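Local coordinates for protein probable arabinosyltransferase C (Mycobacterium tuberculosis, PDB 3PTY) that polymerises arabinose into cell-wall arabinan as a probable membrane arabinosyltransferase, this chain being its C-terminal, lectin-like carbohydrate-binding extracellular domain, at residues 322-327 against 341-346. Sequence-based numbering, arbitrary orientation.
Sequences MRATTV and ALQRLT
Q343 reaches from strand 341-346 to T326 on strand 322-327. Its CB lies 3.7 Å from the carbonyl O of T325. With CG anti to its own carbonyl carbon (chi1 -57°) and the chain extended beyond it, CG passes T326 OG1, and the amide arrives beside both T326 and A324. There NE2 donates a nearly straight hydrogen bond to T326 OG1 (3.0 Å, 168° at the hydrogen), the hydroxyl oxygen lying almost in the amide plane. OE1 comes within 3.6 Å of A324 CB and accepts a hydrogen bond from R292 NE on the adjoining strand 291-294, so both ends of the amide are held, which supports this assignment of its O and N. On the same face, L345 CD2 packs 3.6 Å from A324 CB.

The other face carries T325, R344, R323 and T346, whose side chains alternate with those above. A water bridges T325 OG1, R344 O and T346 OG1, tying the two threonine hydroxyls together across the strands. Further along, V327 CG2 lies 3.7 Å from L342 CD2, and both side chains touch V39 of strand 37-40. At the opposite end, M322 bends back through its thioether until M322 CE meets T346 C at 3.5 Å.

Between the two faces, the R323-T346 and T325-R344 pairs each close with two backbone hydrogen bonds, and T326-Q343 is a tight non-hydrogen-bonded pair. This twisted antiparallel pairing, with the short strand axes at 144°, joins the two arms of the beta hairpin 322-331/341-347, which supplies two neighbouring inner strands of the mixed sheet in this carbohydrate-binding domain, flanked by 37-40 and 291-294.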
ATOM      1  N   MET A 322      -6.345  -3.214 -16.641  1.00 61.78           N
ATOM      2  CA  MET A 322      -7.618  -3.594 -16.049  1.00 55.43           C
ATOM      3  C   MET A 322      -8.257  -2.373 -15.397  1.00 50.50           C
ATOM      4  O   MET A 322      -7.555  -1.486 -14.917  1.00 54.59           O
ATOM      5  CB  MET A 322      -7.389  -4.653 -14.973  1.00 52.99           C
ATOM      6  CG  MET A 322      -6.509  -5.817 -15.398  1.00 56.05           C
ATOM      7  SD  MET A 322      -7.410  -7.376 -15.439  1.00 59.08           S
ATOM      8  CE  MET A 322      -8.649  -7.035 -16.679  1.00 55.00           C
ATOM      9  N   ARG A 323      -9.584  -2.329 -15.375  1.00 43.18           N
ATOM     10  CA  ARG A 323     -10.289  -1.356 -14.547  1.00 38.63           C
ATOM     11  C   ARG A 323     -10.489  -1.924 -13.142  1.00 33.83           C
ATOM     12  O   ARG A 323     -10.956  -3.052 -12.986  1.00 36.23           O
ATOM     13  CB  ARG A 323     -11.650  -1.009 -15.140  1.00 43.31           C
ATOM     14  CG  ARG A 323     -12.471  -0.091 -14.252  1.00 53.54           C
ATOM     15  CD  ARG A 323     -13.960  -0.216 -14.528  1.00 65.68           C
ATOM     16  NE  ARG A 323     -14.341   0.426 -15.781  1.00 75.41           N
ATOM     17  CZ  ARG A 323     -14.552   1.732 -15.913  1.00 82.61           C
ATOM     18  NH1 ARG A 323     -14.414   2.537 -14.868  1.00 82.37           N
ATOM     19  NH2 ARG A 323     -14.897   2.234 -17.092  1.00 85.40           N
ATOM     20  N   ALA A 324     -10.141  -1.141 -12.127  1.00 29.89           N
ATOM     21  CA  ALA A 324     -10.310  -1.552 -10.738  1.00 26.62           C
ATOM     22  C   ALA A 324     -11.448  -0.781 -10.085  1.00 30.98           C
ATOM     23  O   ALA A 324     -11.417   0.448 -10.026  1.00 33.79           O
ATOM     24  CB  ALA A 324      -9.019  -1.338  -9.965  1.00 26.16           C
ATOM     25  N   THR A 325     -12.448  -1.506  -9.592  1.00 23.14           N
ATOM     26  CA  THR A 325     -13.588  -0.885  -8.922  1.00 23.07           C
ATOM     27  C   THR A 325     -13.699  -1.351  -7.475  1.00 21.90           C
ATOM     28  O   THR A 325     -13.973  -2.518  -7.214  1.00 20.39           O
ATOM     29  CB  THR A 325     -14.902  -1.237  -9.637  1.00 30.95           C
ATOM     30  OG1 THR A 325     -14.793  -0.896 -11.021  1.00 31.75           O
ATOM     31  CG2 THR A 325     -16.066  -0.480  -9.017  1.00 31.62           C
ATOM     32  N   THR A 326     -13.484  -0.439  -6.533  1.00 19.54           N
ATOM     33  CA  THR A 326     -13.630  -0.775  -5.126  1.00 20.69           C
ATOM     34  C   THR A 326     -15.076  -1.160  -4.832  1.00 25.00           C
ATOM     35  O   THR A 326     -16.004  -0.450  -5.204  1.00 23.89           O
ATOM     36  CB  THR A 326     -13.206   0.398  -4.233  1.00 23.12           C
ATOM     37  OG1 THR A 326     -11.840   0.722  -4.511  1.00 24.25           O
ATOM     38  CG2 THR A 326     -13.343   0.041  -2.755  1.00 20.19           C
ATOM     39  N   VAL A 327     -15.272  -2.297  -4.177  1.00 18.83           N
ATOM     40  CA  VAL A 327     -16.617  -2.694  -3.793  1.00 14.68           C
ATOM     41  C   VAL A 327     -16.826  -2.351  -2.322  1.00 20.58           C
ATOM     42  O   VAL A 327     -15.875  -2.331  -1.534  1.00 23.46           O
ATOM     43  CB  VAL A 327     -16.866  -4.191  -4.040  1.00 23.84           C
ATOM     44  CG1 VAL A 327     -16.676  -4.522  -5.523  1.00 28.64           C
ATOM     45  CG2 VAL A 327     -15.932  -5.027  -3.194  1.00 23.13           C
ATOM     46  N   ALA A 341      -9.331  -2.368   1.415  1.00 17.52           N
ATOM     47  CA  ALA A 341     -10.294  -2.327   0.320  1.00 19.97           C
ATOM     48  C   ALA A 341     -10.254  -3.594  -0.519  1.00 20.75           C
ATOM     49  O   ALA A 341      -9.187  -4.144  -0.779  1.00 22.16           O
ATOM     50  CB  ALA A 341     -10.030  -1.107  -0.576  1.00 20.52           C
ATOM     51  N   LEU A 342     -11.427  -4.052  -0.934  1.00 15.80           N
ATOM     52  CA  LEU A 342     -11.523  -5.092  -1.950  1.00 16.27           C
ATOM     53  C   LEU A 342     -11.948  -4.408  -3.240  1.00 19.78           C
ATOM     54  O   LEU A 342     -12.879  -3.610  -3.230  1.00 21.00           O
ATOM     55  CB  LEU A 342     -12.576  -6.127  -1.551  1.00 18.27           C
ATOM     56  CG  LEU A 342     -12.897  -7.188  -2.609  1.00 19.36           C
ATOM     57  CD1 LEU A 342     -11.661  -8.022  -2.906  1.00 17.72           C
ATOM     58  CD2 LEU A 342     -14.052  -8.082  -2.154  1.00 15.36           C
ATOM     59  N   GLN A 343     -11.263  -4.709  -4.340  1.00 18.10           N
ATOM     60  CA  GLN A 343     -11.633  -4.172  -5.646  1.00 17.31           C
ATOM     61  C   GLN A 343     -11.907  -5.293  -6.632  1.00 21.05           C
ATOM     62  O   GLN A 343     -11.195  -6.292  -6.647  1.00 19.39           O
ATOM     63  CB  GLN A 343     -10.500  -3.328  -6.214  1.00 18.26           C
ATOM     64  CG  GLN A 343     -10.066  -2.178  -5.323  1.00 18.86           C
ATOM     65  CD  GLN A 343      -9.114  -1.270  -6.047  1.00 24.91           C
ATOM     66  OE1 GLN A 343      -8.085  -1.717  -6.558  1.00 25.24           O
ATOM     67  NE2 GLN A 343      -9.454   0.010  -6.117  1.00 25.66           N
ATOM     68  N   ARG A 344     -12.928  -5.116  -7.462  1.00 20.87           N
ATOM     69  CA  ARG A 344     -13.184  -6.047  -8.551  1.00 22.58           C
ATOM     70  C   ARG A 344     -12.455  -5.551  -9.788  1.00 26.69           C
ATOM     71  O   ARG A 344     -12.490  -4.359 -10.093  1.00 23.40           O
ATOM     72  CB  ARG A 344     -14.683  -6.140  -8.838  1.00 29.29           C
ATOM     73  CG  ARG A 344     -15.038  -7.232  -9.839  1.00 41.15           C
ATOM     74  CD  ARG A 344     -16.470  -7.707  -9.646  1.00 51.34           C
ATOM     75  NE  ARG A 344     -16.607  -9.131  -9.942  1.00 54.17           N
ATOM     76  CZ  ARG A 344     -17.667  -9.862  -9.611  1.00 53.34           C
ATOM     77  NH1 ARG A 344     -18.686  -9.301  -8.971  1.00 43.63           N
ATOM     78  NH2 ARG A 344     -17.707 -11.154  -9.912  1.00 60.12           N
ATOM     79  N   LEU A 345     -11.783  -6.457 -10.493  1.00 22.08           N
ATOM     80  CA  LEU A 345     -11.054  -6.077 -11.700  1.00 26.05           C
ATOM     81  C   LEU A 345     -11.812  -6.545 -12.930  1.00 30.76           C
ATOM     82  O   LEU A 345     -12.294  -7.677 -12.977  1.00 28.90           O
ATOM     83  CB  LEU A 345      -9.643  -6.681 -11.705  1.00 26.61           C
ATOM     84  CG  LEU A 345      -8.784  -6.363 -10.480  1.00 28.27           C
ATOM     85  CD1 LEU A 345      -7.392  -6.970 -10.619  1.00 28.70           C
ATOM     86  CD2 LEU A 345      -8.689  -4.870 -10.267  1.00 25.70           C
ATOM     87  N   THR A 346     -11.913  -5.661 -13.915  1.00 36.49           N
ATOM     88  CA  THR A 346     -12.556  -5.978 -15.186  1.00 45.75           C
ATOM     89  C   THR A 346     -11.729  -5.396 -16.328  1.00 50.65           C
ATOM     90  O   THR A 346     -11.076  -4.367 -16.159  1.00 42.26           O
ATOM     91  CB  THR A 346     -13.990  -5.417 -15.245  1.00 46.24           C
ATOM     92  OG1 THR A 346     -13.980  -4.037 -14.863  1.00 46.38           O
ATOM     93  CG2 THR A 346     -14.902  -6.181 -14.296  1.00 46.53           C
TER
HETATM   94  O   HOH W   1     -14.073  -3.093 -12.292  1.00 33.03           O
HETATM   95  O   HOH W   2     -13.769  -2.499   0.121  1.00 16.97           O